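Local atomic coordinates of signal transduction histidine kinase, LytS (Clostridium beijerinckii, PDB entry 5XSJ), a protein that probably acts as a membrane sensor kinase of a two-component system, passing a phosphoryl group from ATP to a protein histidine, with this chain as its N-terminal helical part. Residues D30-N35 / N53-A58; T22-Q27 / K59-N64; F36-L41 / P45-S50; S91-S96 / Y108-A113; R78-T83 / D122-T127. One frame throughout, in Å; residues are numbered along the deposited sequence.

In the fold
Four helices, each antiparallel to the next, form an up-and-down bundle. Helix 15-42 runs out and helix 45-67 returns along it; contact 3 closes the first loop just beside the turn, contact 1 encloses it further down, and contact 2, with T22-Q27, encloses both. After the next turn, helices 73-99 and 104-133 repeat the pattern: contact 4 lies nested within the loop closed by contact 5. The two hairpins follow in series and are joined to each other across the bundle. F36 of contact 3 packs on T94 and F111 of contact 4, while K59 of contact 2 forms a salt bridge with D81 of contact 5.

Contact 1. Residues D30-N35 / N53-A58; sequences DSSLDN and NEVILA
The middle of the first helical hairpin of the four-helix bundle is joined here, where S31 and S32 of helix 15-42 face E54 and V55 of helix 45-67. The short axes approach to 8.3 Å and run at 157° to each other, nearly antiparallel. Serines suit such a close approach because they carry so little bulk: the CA atoms of S32 and E54 are 5.1 Å apart, and S32 CB meets E54 CB at 3.7 Å. S32 OG lies against V55, 3.2 Å from CG1; its hydrogen-bond partners are Y87 OH and Y51 O, so this buried polar atom is well provided for. S31 meets the chain of E54 from the side, OG touching CG at 3.4 Å. The E54 chain is bent about its CB-CG bond (chi2 -72°), folding the carboxylate back beside S31, and OE1 is hydrogen-bonded to H28 one turn earlier on helix 15-42. Within 30-35, N35 ND2 donates to S31 O at 2.8 Å, reaching that oxygen from the opposite face to the backbone N of N35, so one carbonyl is gripped twice. Helix 73-99 covers the inner side of the pair: L33 and V55 both pack on Y87, and A58 rests on L84, so that this seam is backed by the bundle core.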
# COMPACT_ATOMS: atom_id res chain seq x y z
N ASP B 30 16.86 -9.77 2.45
CA ASP B 30 16.42 -9.60 1.07
C ASP B 30 16.63 -10.87 0.25
O ASP B 30 15.74 -11.30 -0.48
CB ASP B 30 17.15 -8.43 0.40
CG ASP B 30 16.81 -7.08 1.06
OD1 ASP B 30 15.93 -7.05 1.95
OD2 ASP B 30 17.43 -6.06 0.69
N SER B 31 17.80 -11.49 0.38
CA SER B 31 18.06 -12.68 -0.42
C SER B 31 17.19 -13.85 0.05
O SER B 31 16.75 -14.69 -0.76
CB SER B 31 19.54 -13.05 -0.35
OG SER B 31 19.75 -14.33 -0.89
N SER B 32 16.95 -13.91 1.36
CA SER B 32 16.08 -14.96 1.90
C SER B 32 14.67 -14.87 1.31
O SER B 32 14.10 -15.89 0.90
CB SER B 32 16.02 -14.87 3.43
OG SER B 32 15.12 -15.82 3.95
N LEU B 33 14.12 -13.66 1.26
CA LEU B 33 12.79 -13.39 0.71
C LEU B 33 12.71 -13.79 -0.76
O LEU B 33 11.77 -14.46 -1.18
CB LEU B 33 12.42 -11.90 0.88
CG LEU B 33 11.04 -11.51 0.30
CD1 LEU B 33 9.89 -12.22 1.03
CD2 LEU B 33 10.84 -10.01 0.31
N ASP B 34 13.71 -13.37 -1.52
CA ASP B 34 13.75 -13.62 -2.95
C ASP B 34 13.74 -15.11 -3.26
O ASP B 34 12.99 -15.58 -4.12
CB ASP B 34 14.99 -12.94 -3.53
CG ASP B 34 15.08 -13.08 -5.03
OD1 ASP B 34 14.03 -13.30 -5.68
OD2 ASP B 34 16.20 -12.97 -5.57
N ASN B 35 14.56 -15.87 -2.53
CA ASN B 35 14.62 -17.31 -2.73
C ASN B 35 13.33 -17.97 -2.28
O ASN B 35 12.81 -18.84 -2.97
CB ASN B 35 15.83 -17.90 -2.01
CG ASN B 35 17.12 -17.67 -2.77
OD1 ASN B 35 17.39 -18.37 -3.73
ND2 ASN B 35 17.89 -16.65 -2.39
N ASN B 53 19.26 -20.85 4.55
CA ASN B 53 20.62 -20.41 4.86
C ASN B 53 20.70 -18.91 5.11
O ASN B 53 21.34 -18.45 6.06
CB ASN B 53 21.58 -20.78 3.73
CG ASN B 53 21.86 -22.29 3.65
OD1 ASN B 53 21.37 -23.07 4.46
ND2 ASN B 53 22.63 -22.70 2.65
N GLU B 54 20.05 -18.12 4.25
CA GLU B 54 20.11 -16.68 4.42
C GLU B 54 19.41 -16.21 5.70
O GLU B 54 19.93 -15.31 6.36
CB GLU B 54 19.53 -15.99 3.19
CG GLU B 54 20.35 -16.22 1.92
CD GLU B 54 21.68 -15.47 1.93
OE1 GLU B 54 21.76 -14.35 2.49
OE2 GLU B 54 22.66 -15.98 1.38
N VAL B 55 18.28 -16.80 6.11
CA VAL B 55 17.72 -16.34 7.40
C VAL B 55 18.53 -16.79 8.59
O VAL B 55 18.52 -16.11 9.61
CB VAL B 55 16.26 -16.77 7.71
CG1 VAL B 55 15.32 -15.84 7.10
CG2 VAL B 55 15.93 -18.18 7.34
N ILE B 56 19.20 -17.93 8.49
CA ILE B 56 20.08 -18.37 9.57
C ILE B 56 21.14 -17.33 9.79
O ILE B 56 21.44 -16.95 10.92
CB ILE B 56 20.74 -19.74 9.26
CG1 ILE B 56 19.73 -20.87 9.46
CG2 ILE B 56 21.93 -19.98 10.16
CD1 ILE B 56 20.11 -22.16 8.73
N LEU B 57 21.68 -16.82 8.69
CA LEU B 57 22.77 -15.86 8.77
C LEU B 57 22.28 -14.50 9.29
O LEU B 57 22.96 -13.84 10.07
CB LEU B 57 23.44 -15.71 7.40
CG LEU B 57 24.21 -16.92 6.86
CD1 LEU B 57 24.51 -16.76 5.37
CD2 LEU B 57 25.50 -17.16 7.65
N ALA B 58 21.10 -14.07 8.84
CA ALA B 58 20.54 -12.81 9.34
C ALA B 58 20.27 -12.89 10.85
O ALA B 58 20.61 -11.98 11.61
CB ALA B 58 19.25 -12.46 8.59

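Contact 2. Residues T22-Q27 / K59-N64; sequences TNEIKQ and KQKIGN
Above one face of the E24 carboxylate stands the ammonium group of K61, with NZ 3.1 Å from OE1 and 41° out of the carboxylate plane, in a salt bridge that is also a hydrogen bond. It spans the outer side of the antiparallel helical hairpin 15-42/45-67 in the four-helix bundle, where the local axes lie 9.4 Å apart at 154°. Long charged side chains suit this partly exposed flank, since they can span the gap between the backbones while their ends remain near the surface. K61 does so with a fully extended chain, meeting E24 at about a right angle. Its NZ has a further partner in H28 NE2 on helix 15-42; the other nitrogen of that imidazole is bonded to E54, so one histidine serves two side chains of the opposite helix. Deeper in, the contact turns apolar. I25 slides past the aliphatic root of K61 in the opposite direction, its CG1 3.7 Å from K61 CB, and crosses I62 at about a right angle. Both isoleucines are buried, where branched aliphatic chains fill the space between helices well; I62 also packs on L80 and L84 of helix 73-99, and I25 on L65. With CG1 of I25 anti to the carbonyl carbon and CD1 extended beyond it (chi2 165°), CD1 is carried across the seam, 3.7 Å from I62 N and 3.8 Å from I62 CG1.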
# COMPACT_ATOMS: atom_id res chain seq x y z
N THR B 22 25.35 -4.69 9.59
CA THR B 22 23.98 -4.27 9.39
C THR B 22 23.61 -4.39 7.91
O THR B 22 22.53 -4.85 7.56
CB THR B 22 23.77 -2.82 9.88
OG1 THR B 22 23.91 -2.79 11.30
CG2 THR B 22 22.40 -2.30 9.52
N ASN B 23 24.54 -4.01 7.04
CA ASN B 23 24.30 -4.19 5.62
C ASN B 23 24.25 -5.67 5.23
O ASN B 23 23.50 -6.07 4.35
CB ASN B 23 25.37 -3.46 4.80
CG ASN B 23 25.16 -3.61 3.31
OD1 ASN B 23 24.16 -3.13 2.77
ND2 ASN B 23 26.09 -4.27 2.64
N GLU B 24 25.04 -6.51 5.90
CA GLU B 24 25.02 -7.93 5.59
C GLU B 24 23.68 -8.54 5.96
O GLU B 24 23.13 -9.35 5.23
CB GLU B 24 26.16 -8.66 6.32
CG GLU B 24 27.51 -8.49 5.63
CD GLU B 24 28.69 -8.92 6.50
OE1 GLU B 24 28.50 -9.70 7.46
OE2 GLU B 24 29.81 -8.46 6.21
N ILE B 25 23.16 -8.14 7.12
CA ILE B 25 21.85 -8.58 7.59
C ILE B 25 20.74 -8.23 6.59
O ILE B 25 19.89 -9.05 6.26
CB ILE B 25 21.53 -7.95 8.97
CG1 ILE B 25 22.47 -8.50 10.03
CG2 ILE B 25 20.06 -8.17 9.35
CD1 ILE B 25 22.50 -7.70 11.31
N LYS B 26 20.78 -7.00 6.10
CA LYS B 26 19.78 -6.52 5.15
C LYS B 26 19.82 -7.34 3.86
O LYS B 26 18.78 -7.76 3.35
CB LYS B 26 20.01 -5.03 4.87
CG LYS B 26 18.92 -4.36 4.05
CD LYS B 26 19.21 -2.87 3.89
CE LYS B 26 18.06 -2.19 3.16
NZ LYS B 26 17.59 -3.06 2.04
N GLN B 27 21.02 -7.59 3.35
CA GLN B 27 21.19 -8.46 2.19
C GLN B 27 20.69 -9.89 2.46
O GLN B 27 20.05 -10.51 1.59
CB GLN B 27 22.65 -8.53 1.77
CG GLN B 27 23.33 -7.22 1.43
CD GLN B 27 24.77 -7.45 0.92
OE1 GLN B 27 25.54 -8.27 1.48
NE2 GLN B 27 25.12 -6.75 -0.15
N LYS B 59 19.68 -14.00 11.28
CA LYS B 59 19.41 -14.24 12.69
C LYS B 59 20.67 -14.19 13.58
O LYS B 59 20.68 -13.54 14.63
CB LYS B 59 18.71 -15.60 12.84
CG LYS B 59 18.31 -15.95 14.25
CD LYS B 59 17.08 -15.17 14.71
CE LYS B 59 16.77 -15.47 16.17
NZ LYS B 59 15.73 -14.57 16.72
N GLN B 60 21.73 -14.88 13.15
CA GLN B 60 22.98 -14.95 13.93
C GLN B 60 23.63 -13.58 14.05
O GLN B 60 24.09 -13.19 15.12
CB GLN B 60 23.97 -15.93 13.29
CG GLN B 60 25.16 -16.32 14.19
CD GLN B 60 26.33 -15.34 14.12
OE1 GLN B 60 26.33 -14.41 13.29
NE2 GLN B 60 27.34 -15.54 14.97
N LYS B 61 23.69 -12.86 12.93
CA LYS B 61 24.35 -11.56 12.93
C LYS B 61 23.55 -10.52 13.71
O LYS B 61 24.14 -9.66 14.36
CB LYS B 61 24.60 -11.10 11.49
CG LYS B 61 25.62 -11.99 10.80
CD LYS B 61 25.87 -11.62 9.36
CE LYS B 61 26.85 -12.65 8.74
NZ LYS B 61 27.09 -12.42 7.28
N ILE B 62 22.23 -10.59 13.67
CA ILE B 62 21.42 -9.73 14.54
C ILE B 62 21.76 -10.03 16.01
O ILE B 62 21.93 -9.12 16.83
CB ILE B 62 19.91 -9.91 14.31
CG1 ILE B 62 19.51 -9.37 12.93
CG2 ILE B 62 19.11 -9.19 15.40
CD1 ILE B 62 18.12 -9.76 12.52
N GLY B 63 21.87 -11.32 16.33
CA GLY B 63 22.29 -11.75 17.66
C GLY B 63 23.66 -11.20 18.02
O GLY B 63 23.89 -10.79 19.15
N ASN B 64 24.57 -11.17 17.05
CA ASN B 64 25.90 -10.67 17.32
C ASN B 64 25.88 -9.19 17.68
O ASN B 64 26.50 -8.78 18.66
CB ASN B 64 26.82 -10.91 16.12
CG ASN B 64 28.24 -10.41 16.37
OD1 ASN B 64 28.94 -10.91 17.26
ND2 ASN B 64 28.67 -9.42 15.59

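Contact 3. Residues F36-L41 / P45-S50; sequences FNQYIL and PSKKES
This is a surface contact at the turn of the first helical hairpin, where Y39 near the end of helix 15-42 packs on K47 and K48 near the start of helix 45-67. In this antiparallel pair of the four-helix bundle the local helix axes come within 8.0 Å at 150°, and the CA atoms of Y39 and K47 are 5.3 Å apart. A CH-pi contact carries the pairing: K48 CB stands 3.6 Å from the centroid of the Y39 ring, only 8° off its normal. CG of K48 lies anti to the backbone N (chi1 178°) and the rest of the chain is extended, so the lysine runs alongside the tyrosine in the same direction and brings CD to 3.7 Å from Y39 CZ. Lysine suits the place by offering both a methylene surface to the ring and a charge beyond it: NZ and Y39 OH both end on E99 OE2, the first in a salt bridge, the second in a hydrogen bond. Y98, also of helix 73-99, meets the tyrosine ring edge-to-face. K47 takes the outer side, with a chain bent twice that returns its amine toward Q38. Q38 NE2 also makes a weak bond to D34 OD1, and a polar side chain of another protein packs on Q38. The weak hydrogen bond that joins the two segments is K47 NZ to Q38 OE1, 3.0 Å long.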
# COMPACT_ATOMS: atom_id res chain seq x y z
N PHE B 36 12.81 -17.53 -1.13
CA PHE B 36 11.50 -17.96 -0.64
C PHE B 36 10.41 -17.79 -1.70
O PHE B 36 9.69 -18.74 -2.01
CB PHE B 36 11.13 -17.17 0.62
CG PHE B 36 9.69 -17.32 1.04
CD1 PHE B 36 9.24 -18.49 1.64
CD2 PHE B 36 8.79 -16.28 0.86
CE1 PHE B 36 7.92 -18.62 2.04
CE2 PHE B 36 7.47 -16.40 1.26
CZ PHE B 36 7.03 -17.57 1.85
N ASN B 37 10.30 -16.58 -2.26
CA ASN B 37 9.36 -16.28 -3.33
C ASN B 37 9.48 -17.25 -4.50
O ASN B 37 8.50 -17.85 -4.94
CB ASN B 37 9.56 -14.85 -3.83
CG ASN B 37 9.01 -13.80 -2.86
OD1 ASN B 37 8.17 -14.09 -2.01
ND2 ASN B 37 9.49 -12.57 -3.00
N GLN B 38 10.70 -17.42 -5.01
CA GLN B 38 10.93 -18.34 -6.12
C GLN B 38 10.56 -19.76 -5.77
O GLN B 38 10.03 -20.49 -6.60
CB GLN B 38 12.39 -18.29 -6.57
CG GLN B 38 12.79 -16.94 -7.19
CD GLN B 38 14.28 -16.87 -7.46
OE1 GLN B 38 14.82 -17.67 -8.23
NE2 GLN B 38 14.96 -15.96 -6.78
N TYR B 39 10.82 -20.16 -4.52
CA TYR B 39 10.49 -21.52 -4.12
C TYR B 39 8.99 -21.77 -4.16
O TYR B 39 8.54 -22.78 -4.70
CB TYR B 39 11.02 -21.83 -2.73
CG TYR B 39 10.66 -23.23 -2.28
CD1 TYR B 39 11.17 -24.35 -2.94
CD2 TYR B 39 9.81 -23.45 -1.20
CE1 TYR B 39 10.85 -25.65 -2.54
CE2 TYR B 39 9.48 -24.74 -0.79
CZ TYR B 39 10.01 -25.83 -1.47
OH TYR B 39 9.69 -27.11 -1.05
N ILE B 40 8.21 -20.85 -3.58
CA ILE B 40 6.76 -20.99 -3.57
C ILE B 40 6.19 -20.99 -4.99
O ILE B 40 5.19 -21.66 -5.26
CB ILE B 40 6.08 -19.85 -2.74
CG1 ILE B 40 6.52 -19.91 -1.28
CG2 ILE B 40 4.55 -19.91 -2.85
CD1 ILE B 40 6.43 -21.32 -0.67
N LEU B 41 6.82 -20.24 -5.90
CA LEU B 41 6.32 -20.13 -7.26
C LEU B 41 6.73 -21.27 -8.18
O LEU B 41 6.09 -21.47 -9.21
CB LEU B 41 6.78 -18.81 -7.90
CG LEU B 41 6.22 -17.49 -7.36
CD1 LEU B 41 6.27 -16.44 -8.46
CD2 LEU B 41 4.81 -17.65 -6.82
N PRO B 45 14.21 -27.05 -5.16
CA PRO B 45 14.67 -27.26 -3.77
C PRO B 45 15.85 -26.38 -3.35
O PRO B 45 15.92 -25.99 -2.19
CB PRO B 45 15.03 -28.76 -3.74
CG PRO B 45 14.86 -29.28 -5.14
CD PRO B 45 14.03 -28.31 -5.90
N SER B 46 16.74 -26.04 -4.26
CA SER B 46 17.87 -25.17 -3.93
C SER B 46 17.42 -23.75 -3.54
O SER B 46 18.17 -23.03 -2.87
CB SER B 46 18.83 -25.09 -5.11
OG SER B 46 18.28 -24.28 -6.14
N LYS B 47 16.23 -23.35 -3.96
CA LYS B 47 15.71 -22.04 -3.61
C LYS B 47 15.33 -22.01 -2.12
O LYS B 47 15.62 -21.06 -1.42
CB LYS B 47 14.50 -21.68 -4.49
CG LYS B 47 14.85 -20.75 -5.67
CD LYS B 47 16.02 -21.24 -6.48
CE LYS B 47 16.32 -20.38 -7.71
NZ LYS B 47 17.27 -19.28 -7.45
N LYS B 48 14.72 -23.09 -1.65
CA LYS B 48 14.37 -23.26 -0.24
C LYS B 48 15.60 -23.38 0.65
O LYS B 48 15.65 -22.81 1.75
CB LYS B 48 13.49 -24.50 -0.06
CG LYS B 48 13.11 -24.78 1.37
CD LYS B 48 12.28 -26.04 1.47
CE LYS B 48 11.95 -26.37 2.90
NZ LYS B 48 11.37 -27.74 3.00
N GLU B 49 16.60 -24.11 0.17
CA GLU B 49 17.89 -24.21 0.85
C GLU B 49 18.52 -22.84 1.04
O GLU B 49 19.02 -22.51 2.12
CB GLU B 49 18.83 -25.12 0.05
CG GLU B 49 20.16 -25.39 0.75
CD GLU B 49 21.15 -26.13 -0.15
OE1 GLU B 49 22.31 -26.31 0.27
OE2 GLU B 49 20.77 -26.51 -1.28
N SER B 50 18.52 -22.03 -0.01
CA SER B 50 19.06 -20.68 0.09
C SER B 50 18.19 -19.78 0.97
O SER B 50 18.70 -18.94 1.70
CB SER B 50 19.20 -20.04 -1.30
OG SER B 50 20.19 -20.71 -2.06

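Contact 4. Residues S91-S96 / Y108-A113; sequences SKNTIS and YDDFVA
Van der Waals packing alone links T94 and N93 of helix 73-99 to D110 and F111 of helix 104-133, in the second antiparallel hairpin of the bundle. The apolar part is slender: with T94 OG1 anti to the carbonyl carbon (chi1 -55°), CG2 is left anti to the backbone N, where it meets the phenyl group obliquely, 4.0 Å from F111 CD1. The threonine oxygen rests on carbon: T94 OG1 is 3.1 Å from D110 CB, and it lies 3.3 Å from F111 N at an angle too poor for a hydrogen bond. The T94 hydroxyl bonds to S90 O, one turn back, which is how a buried threonine commonly settles its polar atom on its own helix. On the exposed side, D110 OD2 rests 3.5 Å from N93 CB. The short chains of N93, T94 and D110 suit local axes that come within 8.2 Å, their N-to-C directions 140° apart. K115 of the same helix makes a cation-pi contact with the F111 ring. Helix 15-42 covers the seam: F36 packs on T94, and the larger F111 reaches N37 and I40.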
# COMPACT_ATOMS: atom_id res chain seq x y z
N SER B 91 6.94 -17.35 6.83
CA SER B 91 7.51 -18.03 5.68
C SER B 91 7.51 -19.55 5.87
O SER B 91 7.31 -20.31 4.92
CB SER B 91 8.92 -17.52 5.40
OG SER B 91 9.70 -17.51 6.58
N LYS B 92 7.72 -20.01 7.10
CA LYS B 92 7.68 -21.46 7.34
C LYS B 92 6.26 -21.99 7.21
O LYS B 92 6.04 -23.07 6.65
CB LYS B 92 8.26 -21.80 8.72
CG LYS B 92 9.79 -21.83 8.72
CD LYS B 92 10.39 -22.35 10.04
CE LYS B 92 11.92 -22.32 9.99
NZ LYS B 92 12.59 -22.63 11.30
N ASN B 93 5.29 -21.24 7.72
CA ASN B 93 3.90 -21.64 7.56
C ASN B 93 3.50 -21.70 6.09
O ASN B 93 2.79 -22.61 5.67
CB ASN B 93 2.96 -20.70 8.33
CG ASN B 93 3.09 -20.86 9.82
OD1 ASN B 93 3.63 -21.84 10.31
ND2 ASN B 93 2.62 -19.87 10.56
N THR B 94 3.97 -20.74 5.30
CA THR B 94 3.70 -20.75 3.86
C THR B 94 4.32 -21.99 3.22
O THR B 94 3.66 -22.69 2.47
CB THR B 94 4.25 -19.49 3.14
OG1 THR B 94 3.72 -18.30 3.75
CG2 THR B 94 3.87 -19.51 1.67
N ILE B 95 5.58 -22.26 3.53
CA ILE B 95 6.29 -23.40 2.94
C ILE B 95 5.58 -24.70 3.30
O ILE B 95 5.40 -25.59 2.47
CB ILE B 95 7.76 -23.44 3.42
CG1 ILE B 95 8.56 -22.29 2.82
CG2 ILE B 95 8.42 -24.77 3.08
CD1 ILE B 95 9.97 -22.23 3.34
N SER B 96 5.15 -24.77 4.55
CA SER B 96 4.43 -25.93 5.04
C SER B 96 3.11 -26.19 4.29
O SER B 96 2.83 -27.32 3.91
CB SER B 96 4.17 -25.77 6.53
OG SER B 96 3.45 -26.86 7.03
N TYR B 108 -2.30 -17.69 1.32
CA TYR B 108 -2.26 -16.34 0.76
C TYR B 108 -1.82 -15.31 1.80
O TYR B 108 -0.89 -14.55 1.56
CB TYR B 108 -3.63 -15.96 0.20
CG TYR B 108 -3.73 -14.51 -0.19
CD1 TYR B 108 -3.23 -14.06 -1.41
CD2 TYR B 108 -4.33 -13.58 0.66
CE1 TYR B 108 -3.31 -12.71 -1.77
CE2 TYR B 108 -4.41 -12.24 0.31
CZ TYR B 108 -3.91 -11.81 -0.90
OH TYR B 108 -3.99 -10.47 -1.23
N ASP B 109 -2.47 -15.33 2.96
CA ASP B 109 -2.14 -14.40 4.04
C ASP B 109 -0.70 -14.52 4.53
O ASP B 109 0.01 -13.53 4.64
CB ASP B 109 -3.09 -14.61 5.23
CG ASP B 109 -4.48 -14.05 4.97
OD1 ASP B 109 -4.66 -13.41 3.91
OD2 ASP B 109 -5.38 -14.24 5.82
N ASP B 110 -0.27 -15.75 4.83
CA ASP B 110 1.10 -16.00 5.26
C ASP B 110 2.10 -15.58 4.21
O ASP B 110 3.15 -15.06 4.52
CB ASP B 110 1.31 -17.48 5.58
CG ASP B 110 0.63 -17.91 6.86
OD1 ASP B 110 0.59 -17.09 7.80
OD2 ASP B 110 0.17 -19.06 6.94
N PHE B 111 1.76 -15.83 2.95
CA PHE B 111 2.64 -15.52 1.83
C PHE B 111 2.84 -14.01 1.74
O PHE B 111 3.97 -13.53 1.61
CB PHE B 111 2.04 -16.08 0.53
CG PHE B 111 3.01 -16.15 -0.61
CD1 PHE B 111 4.37 -16.16 -0.39
CD2 PHE B 111 2.54 -16.21 -1.91
CE1 PHE B 111 5.27 -16.24 -1.45
CE2 PHE B 111 3.42 -16.29 -2.97
CZ PHE B 111 4.79 -16.30 -2.74
N VAL B 112 1.73 -13.29 1.80
CA VAL B 112 1.73 -11.84 1.84
C VAL B 112 2.44 -11.29 3.08
O VAL B 112 3.29 -10.40 2.97
CB VAL B 112 0.29 -11.30 1.80
CG1 VAL B 112 0.24 -9.83 2.19
CG2 VAL B 112 -0.29 -11.50 0.41
N ALA B 113 2.11 -11.82 4.25
CA ALA B 113 2.74 -11.33 5.48
C ALA B 113 4.26 -11.48 5.44
O ALA B 113 4.98 -10.57 5.84
CB ALA B 113 2.16 -12.03 6.71

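Contact 5. Residues R78-T83 / D122-T127; sequences RDLDNT and DAYAST
CG of Y124 lies anti to its carbonyl carbon (chi1 -67°), which sends the phenol across from helix 104-133 to D79, L80 and T83 on helix 73-99, and chi2 of -50° sets the turn of the ring whose face D79 CB meets. This is a buried seam of the antiparallel second hairpin in the four-helix bundle, with local axes 9.5 Å apart; that spacing leaves room for a large aromatic. D79 CB stands over the ring, offset toward the rim, in a CH-pi contact 4.2 Å from the centroid. Near the ring's root, L80 and Y124 slide past each other in opposite directions and touch CB to CB at 3.8 Å. The branched apolar chain of leucine suits this buried place, where it also packs on I62 of helix 45-67 and C121 of helix 104-133. The D79 carboxylate looks outside the hairpin, its OD2 paired with a basic side chain of the chain of another protein, whose apolar side chain also touches Y124. T83 approaches the tyrosine at about a right angle, OG1 3.4 Å from CE2, and this hydroxyl accepts a hydrogen bond from a water. Tyrosine is apt here since its apolar ring fills the seam while its hydroxyl still finds a polar partner: the same water sits at the ring edge, in its plane, 2.9 Å from Y124 OH and 2.9 Å from T83 OG1.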
# COMPACT_ATOMS: atom_id res chain seq x y z
N ARG B 78 16.05 -5.19 19.12
CA ARG B 78 14.99 -6.06 19.63
C ARG B 78 13.80 -6.09 18.67
O ARG B 78 13.26 -7.15 18.39
CB ARG B 78 14.54 -5.61 21.03
CG ARG B 78 13.38 -6.45 21.57
CD ARG B 78 13.01 -6.08 22.98
NE ARG B 78 12.51 -4.71 23.07
CZ ARG B 78 12.16 -4.12 24.21
NH1 ARG B 78 12.26 -4.78 25.36
NH2 ARG B 78 11.73 -2.86 24.20
N ASP B 79 13.39 -4.94 18.15
CA ASP B 79 12.29 -4.90 17.19
C ASP B 79 12.64 -5.69 15.92
O ASP B 79 11.81 -6.40 15.36
CB ASP B 79 11.93 -3.46 16.81
CG ASP B 79 11.20 -2.72 17.92
OD1 ASP B 79 10.68 -3.37 18.85
OD2 ASP B 79 11.15 -1.46 17.84
N LEU B 80 13.87 -5.52 15.47
CA LEU B 80 14.32 -6.18 14.25
C LEU B 80 14.41 -7.70 14.47
O LEU B 80 13.97 -8.48 13.63
CB LEU B 80 15.66 -5.59 13.81
CG LEU B 80 16.42 -6.36 12.73
CD1 LEU B 80 15.59 -6.51 11.44
CD2 LEU B 80 17.76 -5.69 12.45
N ASP B 81 14.97 -8.11 15.60
CA ASP B 81 15.11 -9.53 15.93
C ASP B 81 13.75 -10.22 16.02
O ASP B 81 13.54 -11.29 15.45
CB ASP B 81 15.87 -9.67 17.25
CG ASP B 81 16.40 -11.09 17.48
OD1 ASP B 81 16.60 -11.85 16.50
OD2 ASP B 81 16.61 -11.45 18.66
N ASN B 82 12.83 -9.61 16.75
CA ASN B 82 11.47 -10.13 16.82
C ASN B 82 10.75 -10.14 15.48
O ASN B 82 10.03 -11.07 15.17
CB ASN B 82 10.67 -9.34 17.83
CG ASN B 82 11.02 -9.71 19.24
OD1 ASN B 82 11.33 -10.87 19.50
ND2 ASN B 82 11.01 -8.74 20.14
N THR B 83 10.97 -9.11 14.68
CA THR B 83 10.30 -9.02 13.39
C THR B 83 10.83 -10.11 12.47
O THR B 83 10.08 -10.70 11.70
CB THR B 83 10.49 -7.61 12.77
OG1 THR B 83 10.00 -6.64 13.69
CG2 THR B 83 9.75 -7.47 11.46
N ASP B 122 13.87 -4.60 6.47
CA ASP B 122 14.64 -3.63 5.69
C ASP B 122 14.67 -2.24 6.28
O ASP B 122 15.71 -1.59 6.26
CB ASP B 122 14.12 -3.54 4.26
CG ASP B 122 14.59 -4.67 3.42
OD1 ASP B 122 15.48 -5.41 3.89
OD2 ASP B 122 14.08 -4.83 2.29
N ALA B 123 13.53 -1.78 6.80
CA ALA B 123 13.47 -0.44 7.38
C ALA B 123 14.23 -0.37 8.71
O ALA B 123 14.91 0.63 8.98
CB ALA B 123 12.01 0.01 7.58
N TYR B 124 14.12 -1.40 9.55
CA TYR B 124 14.90 -1.42 10.79
C TYR B 124 16.40 -1.38 10.47
O TYR B 124 17.17 -0.68 11.11
CB TYR B 124 14.56 -2.64 11.65
CG TYR B 124 13.15 -2.63 12.18
CD1 TYR B 124 12.65 -1.50 12.83
CD2 TYR B 124 12.30 -3.71 12.01
CE1 TYR B 124 11.36 -1.47 13.31
CE2 TYR B 124 11.00 -3.68 12.48
CZ TYR B 124 10.53 -2.56 13.13
OH TYR B 124 9.24 -2.52 13.60
N ALA B 125 16.79 -2.14 9.45
CA ALA B 125 18.19 -2.27 9.08
C ALA B 125 18.75 -0.95 8.57
O ALA B 125 19.85 -0.56 8.93
CB ALA B 125 18.35 -3.35 8.02
N SER B 126 17.99 -0.25 7.74
CA SER B 126 18.49 1.01 7.20
C SER B 126 18.51 2.07 8.32
O SER B 126 19.39 2.92 8.35
CB SER B 126 17.65 1.47 6.02
OG SER B 126 16.57 2.26 6.48
N THR B 127 17.58 1.98 9.26
CA THR B 127 17.62 2.85 10.44
C THR B 127 18.87 2.58 11.28
O THR B 127 19.56 3.51 11.71
CB THR B 127 16.38 2.66 11.34
OG1 THR B 127 15.21 3.09 10.64
CG2 THR B 127 16.52 3.45 12.62
O HOH W 1 7.89 -4.93 12.64